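Scyllo-inosose 3-dehydrogenase (Thermotoga maritima, PDB 3IP1) catalyses the NAD(+)-dependent oxidation of scyllo-inosose to 3-dehydro-scyllo-inosose, a zinc-dependent step that probably belongs to myo-inositol degradation. Local coordinates at residues P92-H97 with A160-V165; V217-G222 with S239-S244. All coordinates share one frame; numbering follows the deposited sequence.

Interaction 1 of 2, residues P92-H97 with A160-V165; sequences PVTLGH and AFAEYV. With CD (cadmium ion), chain F.
With CG turned beside its own backbone N (chi1 -73°), Phe161 lays its ring against the main chain of Leu95 and Gly96; Thr94, whose CG2 stands anti to its N, sends that methyl to within 3.7 Å of Phe161 O. Gly96 CA sits over one face of the Phe161 ring, 3.8 Å from its centroid, in a CH-pi contact, while Leu95 CB meets the ring in plane at its edge, 3.7 Å from Phe161 CD2. Two main-chain bonds hold the segments together beside the ring. Phe161 N donates to Leu95 O at 2.9 Å, lying in the carbonyl plane, and Ala160 N donates to Gly96 O at 2.8 Å from well above that carbonyl's plane. Phe161 itself is the centre of an inverse gamma turn. A CB on Gly96 would run into Phe161 N and, at phi 107°, into the preceding carbonyl as well, which accounts for the glycine. An alanine in place of Phe161 would take away the ring and is likely to open a gap beside Gly96 CA and Leu95 CB, with the CH-pi contact lost. His97, whose CB points away from residues 160-165, binds cadmium through NE2 at 2.5 Å, with the metal in the ring plane; a water, Glu98 and Glu195 also bind it. Cadmium here is held by three of the four residues that bind the first zinc ion. Thr94 OG1 hydrogen-bonds to Arg7 NE of strand 3-12. The residues that touch are all buried, within the GroES-like region: strand 3-12 supplies backbone bonds from Val6 to both Leu95 and Phe161, strand 57-66 packs Cys65 on Ala160 and Phe161, and helix 69-75 brings Asp71 against Leu95, His97 and Phe161.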
ATOM      1  N   PRO A  92     -35.310  18.170 -18.870  1.00 26.43           N
ATOM      2  CA  PRO A  92     -34.859  17.381 -20.034  1.00 26.39           C
ATOM      3  C   PRO A  92     -33.339  17.429 -20.191  1.00 26.30           C
ATOM      4  O   PRO A  92     -32.699  18.350 -19.690  1.00 25.91           O
ATOM      5  CB  PRO A  92     -35.544  18.070 -21.219  1.00 26.34           C
ATOM      6  CG  PRO A  92     -35.787  19.484 -20.751  1.00 26.70           C
ATOM      7  CD  PRO A  92     -36.068  19.375 -19.274  1.00 26.42           C
ATOM      8  N   VAL A  93     -32.774  16.432 -20.860  1.00 26.37           N
ATOM      9  CA  VAL A  93     -31.316  16.363 -21.042  1.00 25.83           C
ATOM     10  C   VAL A  93     -31.019  15.575 -22.305  1.00 26.10           C
ATOM     11  O   VAL A  93     -31.781  14.670 -22.673  1.00 26.06           O
ATOM     12  CB  VAL A  93     -30.632  15.686 -19.802  1.00 25.95           C
ATOM     13  CG1 VAL A  93     -30.785  14.143 -19.832  1.00 25.31           C
ATOM     14  CG2 VAL A  93     -29.169  16.094 -19.684  1.00 25.24           C
ATOM     15  N   THR A  94     -29.927  15.924 -22.976  1.00 26.40           N
ATOM     16  CA  THR A  94     -29.386  15.073 -24.038  1.00 26.94           C
ATOM     17  C   THR A  94     -28.664  13.912 -23.403  1.00 27.04           C
ATOM     18  O   THR A  94     -27.763  14.102 -22.566  1.00 26.84           O
ATOM     19  CB  THR A  94     -28.431  15.856 -24.975  1.00 27.53           C
ATOM     20  OG1 THR A  94     -29.166  16.912 -25.605  1.00 27.01           O
ATOM     21  CG2 THR A  94     -27.818  14.947 -26.062  1.00 26.62           C
ATOM     22  N   LEU A  95     -29.063  12.712 -23.798  1.00 26.54           N
ATOM     23  CA  LEU A  95     -28.462  11.497 -23.269  1.00 26.89           C
ATOM     24  C   LEU A  95     -27.140  11.176 -23.977  1.00 26.97           C
ATOM     25  O   LEU A  95     -26.800  11.797 -24.991  1.00 26.42           O
ATOM     26  CB  LEU A  95     -29.442  10.315 -23.387  1.00 26.44           C
ATOM     27  CG  LEU A  95     -30.767  10.404 -22.613  1.00 27.00           C
ATOM     28  CD1 LEU A  95     -31.664   9.277 -23.092  1.00 26.22           C
ATOM     29  CD2 LEU A  95     -30.555  10.321 -21.072  1.00 24.80           C
ATOM     30  N   GLY A  96     -26.405  10.208 -23.428  1.00 26.85           N
ATOM     31  CA  GLY A  96     -25.173   9.711 -24.035  1.00 27.03           C
ATOM     32  C   GLY A  96     -23.931  10.159 -23.284  1.00 27.57           C
ATOM     33  O   GLY A  96     -23.693  11.365 -23.124  1.00 27.53           O
ATOM     34  N   HIS A  97     -23.138   9.187 -22.825  1.00 27.20           N
ATOM     35  CA  HIS A  97     -21.943   9.493 -22.030  1.00 27.29           C
ATOM     36  C   HIS A  97     -20.758   8.555 -22.295  1.00 26.84           C
ATOM     37  O   HIS A  97     -19.714   8.677 -21.662  1.00 27.77           O
ATOM     38  CB  HIS A  97     -22.288   9.535 -20.539  1.00 26.62           C
ATOM     39  CG  HIS A  97     -22.739   8.225 -19.998  1.00 26.50           C
ATOM     40  ND1 HIS A  97     -24.066   7.890 -19.880  1.00 26.94           N
ATOM     41  CD2 HIS A  97     -22.039   7.147 -19.565  1.00 29.31           C
ATOM     42  CE1 HIS A  97     -24.169   6.665 -19.388  1.00 27.77           C
ATOM     43  NE2 HIS A  97     -22.953   6.188 -19.200  1.00 27.70           N
ATOM     44  N   ALA A 160     -23.822  13.142 -25.282  1.00 27.71           N
ATOM     45  CA  ALA A 160     -23.179  12.931 -26.580  1.00 27.74           C
ATOM     46  C   ALA A 160     -23.964  12.182 -27.653  1.00 27.90           C
ATOM     47  O   ALA A 160     -23.409  11.909 -28.714  1.00 28.23           O
ATOM     48  CB  ALA A 160     -21.794  12.307 -26.383  1.00 27.51           C
ATOM     49  N   PHE A 161     -25.237  11.854 -27.404  1.00 28.01           N
ATOM     50  CA  PHE A 161     -26.128  11.372 -28.481  1.00 28.01           C
ATOM     51  C   PHE A 161     -26.559  12.595 -29.293  1.00 28.30           C
ATOM     52  O   PHE A 161     -27.711  13.038 -29.243  1.00 28.83           O
ATOM     53  CB  PHE A 161     -27.342  10.604 -27.953  1.00 27.45           C
ATOM     54  CG  PHE A 161     -27.021   9.224 -27.428  1.00 26.81           C
ATOM     55  CD1 PHE A 161     -26.236   8.340 -28.161  1.00 26.33           C
ATOM     56  CD2 PHE A 161     -27.553   8.790 -26.222  1.00 27.30           C
ATOM     57  CE1 PHE A 161     -25.969   7.048 -27.679  1.00 26.86           C
ATOM     58  CE2 PHE A 161     -27.269   7.495 -25.722  1.00 26.53           C
ATOM     59  CZ  PHE A 161     -26.472   6.638 -26.463  1.00 24.90           C
ATOM     60  N   ALA A 162     -25.603  13.149 -30.024  1.00 27.96           N
ATOM     61  CA  ALA A 162     -25.740  14.466 -30.592  1.00 28.52           C
ATOM     62  C   ALA A 162     -24.721  14.546 -31.689  1.00 29.07           C
ATOM     63  O   ALA A 162     -23.876  13.646 -31.825  1.00 28.40           O
ATOM     64  CB  ALA A 162     -25.464  15.548 -29.522  1.00 28.63           C
ATOM     65  N   GLU A 163     -24.794  15.618 -32.472  1.00 29.43           N
ATOM     66  CA  GLU A 163     -23.794  15.868 -33.499  1.00 30.50           C
ATOM     67  C   GLU A 163     -22.574  16.554 -32.878  1.00 30.16           C
ATOM     68  O   GLU A 163     -21.449  16.327 -33.315  1.00 30.16           O
ATOM     69  CB  GLU A 163     -24.375  16.739 -34.614  1.00 30.83           C
ATOM     70  CG  GLU A 163     -25.591  16.127 -35.300  1.00 34.19           C
ATOM     71  CD  GLU A 163     -26.192  17.062 -36.331  1.00 39.64           C
ATOM     72  OE1 GLU A 163     -25.610  17.180 -37.432  1.00 41.73           O
ATOM     73  OE2 GLU A 163     -27.247  17.673 -36.040  1.00 40.81           O
ATOM     74  N   TYR A 164     -22.815  17.384 -31.860  1.00 29.67           N
ATOM     75  CA  TYR A 164     -21.753  18.081 -31.127  1.00 29.80           C
ATOM     76  C   TYR A 164     -22.025  18.021 -29.617  1.00 29.19           C
ATOM     77  O   TYR A 164     -23.183  17.969 -29.188  1.00 29.23           O
ATOM     78  CB  TYR A 164     -21.594  19.552 -31.601  1.00 29.35           C
ATOM     79  CG  TYR A 164     -21.224  19.683 -33.079  1.00 31.96           C
ATOM     80  CD1 TYR A 164     -22.211  19.689 -34.058  1.00 32.26           C
ATOM     81  CD2 TYR A 164     -19.884  19.753 -33.494  1.00 32.22           C
ATOM     82  CE1 TYR A 164     -21.896  19.780 -35.394  1.00 34.22           C
ATOM     83  CE2 TYR A 164     -19.559  19.847 -34.841  1.00 33.64           C
ATOM     84  CZ  TYR A 164     -20.577  19.863 -35.787  1.00 34.92           C
ATOM     85  OH  TYR A 164     -20.298  19.954 -37.138  1.00 35.67           O
ATOM     86  N   VAL A 165     -20.957  18.013 -28.823  1.00 28.86           N
ATOM     87  CA  VAL A 165     -21.064  18.095 -27.365  1.00 28.47           C
ATOM     88  C   VAL A 165     -20.018  19.053 -26.814  1.00 28.88           C
ATOM     89  O   VAL A 165     -18.882  19.101 -27.274  1.00 29.15           O
ATOM     90  CB  VAL A 165     -20.948  16.691 -26.677  1.00 28.81           C
ATOM     91  CG1 VAL A 165     -19.526  16.139 -26.759  1.00 27.92           C
ATOM     92  CG2 VAL A 165     -21.412  16.760 -25.224  1.00 27.77           C
TER
HETATM   93 CD    CD F 501     -21.611   4.067 -18.879  0.50 33.54          CD
HETATM   94  O   HOH W   1     -20.527   2.265 -17.813  1.00 41.83           O

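Interaction 2 of 2, residues V217-G222 with S239-S244; sequences VVILGG and SKVILS
Strands 217-220 and 240-244 run parallel, their axes 4.7 Å apart at closest and 18° from aligned, and five backbone hydrogen bonds join the segments in a regular ladder, from Val217 N to Lys240 O at one end to Gly221 N, just past the strand, to Ser244 O (2.8 Å) at the other. Val217, Ile219, Val241 and Leu243 project from one face of the sheet. There Val217 and Val241 lie side by side, their CG2 methyls 3.7 Å apart, and Ile219 straddles two neighbours: its CD1 reaches Val241 CG1 at 4.1 Å, its CG2 meets Leu243 CD1 at 3.7 Å. With CG anti to its backbone N (chi1 -179°), Leu243 also brings its CD1 to 3.6 Å from Gly221 O. Val218, Leu220, Ile242 and Ser244 occupy the other face. The two strands are the outer arms of a Rossmann beta-alpha-beta unit, and Gly221 opens what fits its GxGxxG turn; Gly222 N bonds to Glu245, which probably binds NAD(+). Helix 224-235, the crossover between the strands, covers the Ile219 and Leu243 face through Val230, helix 270-277 packs Phe270 on Val218, Leu220 and Ser244, and strands 261-263 and 285-288 flank the pair within the parallel sheet.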
ATOM      1  N   VAL A 217      -8.600 -14.911 -10.853  1.00 24.83           N
ATOM      2  CA  VAL A 217      -9.691 -13.968 -10.654  1.00 25.78           C
ATOM      3  C   VAL A 217     -11.018 -14.597 -11.079  1.00 25.74           C
ATOM      4  O   VAL A 217     -11.046 -15.416 -11.985  1.00 25.82           O
ATOM      5  CB  VAL A 217      -9.467 -12.610 -11.407  1.00 25.78           C
ATOM      6  CG1 VAL A 217      -8.136 -11.948 -10.970  1.00 25.26           C
ATOM      7  CG2 VAL A 217      -9.502 -12.806 -12.900  1.00 25.52           C
ATOM      8  N   VAL A 218     -12.102 -14.185 -10.417  1.00 26.12           N
ATOM      9  CA  VAL A 218     -13.457 -14.634 -10.728  1.00 25.96           C
ATOM     10  C   VAL A 218     -14.352 -13.418 -10.955  1.00 26.57           C
ATOM     11  O   VAL A 218     -14.474 -12.546 -10.094  1.00 27.34           O
ATOM     12  CB  VAL A 218     -14.040 -15.517  -9.586  1.00 26.20           C
ATOM     13  CG1 VAL A 218     -15.521 -15.811  -9.811  1.00 25.16           C
ATOM     14  CG2 VAL A 218     -13.230 -16.831  -9.444  1.00 24.53           C
ATOM     15  N   ILE A 219     -14.985 -13.367 -12.117  1.00 26.95           N
ATOM     16  CA  ILE A 219     -15.909 -12.273 -12.450  1.00 27.12           C
ATOM     17  C   ILE A 219     -17.343 -12.802 -12.561  1.00 27.60           C
ATOM     18  O   ILE A 219     -17.629 -13.713 -13.344  1.00 28.05           O
ATOM     19  CB  ILE A 219     -15.498 -11.551 -13.765  1.00 26.45           C
ATOM     20  CG1 ILE A 219     -14.122 -10.894 -13.596  1.00 26.84           C
ATOM     21  CG2 ILE A 219     -16.524 -10.509 -14.151  1.00 25.50           C
ATOM     22  CD1 ILE A 219     -13.306 -10.905 -14.810  1.00 28.05           C
ATOM     23  N   LEU A 220     -18.232 -12.214 -11.778  1.00 28.02           N
ATOM     24  CA  LEU A 220     -19.638 -12.579 -11.792  1.00 29.26           C
ATOM     25  C   LEU A 220     -20.395 -11.518 -12.582  1.00 29.92           C
ATOM     26  O   LEU A 220     -20.509 -10.371 -12.139  1.00 29.96           O
ATOM     27  CB  LEU A 220     -20.166 -12.701 -10.354  1.00 28.61           C
ATOM     28  CG  LEU A 220     -19.511 -13.801  -9.494  1.00 29.41           C
ATOM     29  CD1 LEU A 220     -18.278 -13.304  -8.686  1.00 28.22           C
ATOM     30  CD2 LEU A 220     -20.536 -14.422  -8.551  1.00 30.48           C
ATOM     31  N   GLY A 221     -20.899 -11.901 -13.755  1.00 30.46           N
ATOM     32  CA  GLY A 221     -21.675 -10.992 -14.605  1.00 29.79           C
ATOM     33  C   GLY A 221     -20.881 -10.619 -15.830  1.00 30.45           C
ATOM     34  O   GLY A 221     -19.765 -10.090 -15.704  1.00 30.26           O
ATOM     35  N   GLY A 222     -21.444 -10.899 -17.010  1.00 29.98           N
ATOM     36  CA  GLY A 222     -20.781 -10.643 -18.294  1.00 29.72           C
ATOM     37  C   GLY A 222     -21.366  -9.519 -19.156  1.00 29.76           C
ATOM     38  O   GLY A 222     -21.324  -9.586 -20.394  1.00 29.39           O
ATOM     39  N   SER A 239      -3.481 -15.710 -13.956  1.00 29.97           N
ATOM     40  CA  SER A 239      -3.207 -17.069 -14.385  1.00 30.97           C
ATOM     41  C   SER A 239      -4.483 -17.717 -14.944  1.00 30.59           C
ATOM     42  O   SER A 239      -4.484 -18.249 -16.062  1.00 30.71           O
ATOM     43  CB  SER A 239      -2.605 -17.847 -13.210  1.00 30.96           C
ATOM     44  OG  SER A 239      -2.790 -19.230 -13.341  1.00 35.85           O
ATOM     45  N   LYS A 240      -5.571 -17.613 -14.181  1.00 29.79           N
ATOM     46  CA  LYS A 240      -6.894 -18.049 -14.623  1.00 29.45           C
ATOM     47  C   LYS A 240      -7.955 -16.958 -14.431  1.00 28.53           C
ATOM     48  O   LYS A 240      -8.120 -16.417 -13.326  1.00 26.70           O
ATOM     49  CB  LYS A 240      -7.324 -19.309 -13.875  1.00 29.75           C
ATOM     50  CG  LYS A 240      -6.607 -20.568 -14.344  1.00 31.37           C
ATOM     51  CD  LYS A 240      -6.499 -21.525 -13.190  1.00 36.33           C
ATOM     52  CE  LYS A 240      -5.790 -22.809 -13.619  1.00 37.39           C
ATOM     53  NZ  LYS A 240      -5.521 -23.614 -12.400  1.00 40.29           N
ATOM     54  N   VAL A 241      -8.657 -16.646 -15.522  1.00 27.95           N
ATOM     55  CA  VAL A 241      -9.793 -15.728 -15.497  1.00 28.00           C
ATOM     56  C   VAL A 241     -11.064 -16.553 -15.738  1.00 28.58           C
ATOM     57  O   VAL A 241     -11.231 -17.186 -16.785  1.00 27.76           O
ATOM     58  CB  VAL A 241      -9.659 -14.586 -16.544  1.00 28.20           C
ATOM     59  CG1 VAL A 241     -10.881 -13.689 -16.537  1.00 25.94           C
ATOM     60  CG2 VAL A 241      -8.378 -13.773 -16.320  1.00 27.67           C
ATOM     61  N   ILE A 242     -11.935 -16.538 -14.732  1.00 29.08           N
ATOM     62  CA  ILE A 242     -13.190 -17.277 -14.732  1.00 29.79           C
ATOM     63  C   ILE A 242     -14.361 -16.305 -14.658  1.00 30.38           C
ATOM     64  O   ILE A 242     -14.438 -15.463 -13.733  1.00 30.42           O
ATOM     65  CB  ILE A 242     -13.245 -18.248 -13.542  1.00 29.67           C
ATOM     66  CG1 ILE A 242     -12.066 -19.220 -13.615  1.00 29.40           C
ATOM     67  CG2 ILE A 242     -14.583 -19.006 -13.505  1.00 30.18           C
ATOM     68  CD1 ILE A 242     -11.767 -19.887 -12.286  1.00 28.76           C
ATOM     69  N   LEU A 243     -15.247 -16.400 -15.652  1.00 30.74           N
ATOM     70  CA  LEU A 243     -16.449 -15.571 -15.704  1.00 31.35           C
ATOM     71  C   LEU A 243     -17.735 -16.398 -15.569  1.00 32.09           C
ATOM     72  O   LEU A 243     -17.896 -17.434 -16.223  1.00 31.72           O
ATOM     73  CB  LEU A 243     -16.466 -14.682 -16.959  1.00 30.94           C
ATOM     74  CG  LEU A 243     -17.705 -13.773 -17.046  1.00 31.78           C
ATOM     75  CD1 LEU A 243     -17.362 -12.291 -17.240  1.00 31.59           C
ATOM     76  CD2 LEU A 243     -18.616 -14.271 -18.146  1.00 31.98           C
ATOM     77  N   SER A 244     -18.630 -15.942 -14.693  1.00 32.53           N
ATOM     78  CA  SER A 244     -19.924 -16.586 -14.503  1.00 33.12           C
ATOM     79  C   SER A 244     -21.027 -15.694 -15.078  1.00 33.37           C
ATOM     80  O   SER A 244     -21.184 -14.546 -14.648  1.00 33.05           O
ATOM     81  CB  SER A 244     -20.176 -16.867 -13.023  1.00 33.21           C
ATOM     82  OG  SER A 244     -21.421 -17.535 -12.850  1.00 33.32           O
TER

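Both contacts are buried, yet they share no strand or helix: their centres lie 33 Å apart, on opposite sides of the chain's centre, with nearest atoms about 16 Å apart. Interaction 1 belongs to the GroES-like part and joins two mostly irregular segments through a pair of backbone bonds and one aromatic ring. Interaction 2 belongs to the nucleotide-binding part and is regular parallel sheet, with aliphatic side chains and no aromatic group in the contact. Each ends beside a working site, interaction 1 at a metal-binding histidine and interaction 2 at a glycine turn next to residues that probably bind NAD(+). In each, one glycine, Gly96 or Gly221, takes backbone angles that would jam a CB against the preceding carbonyl.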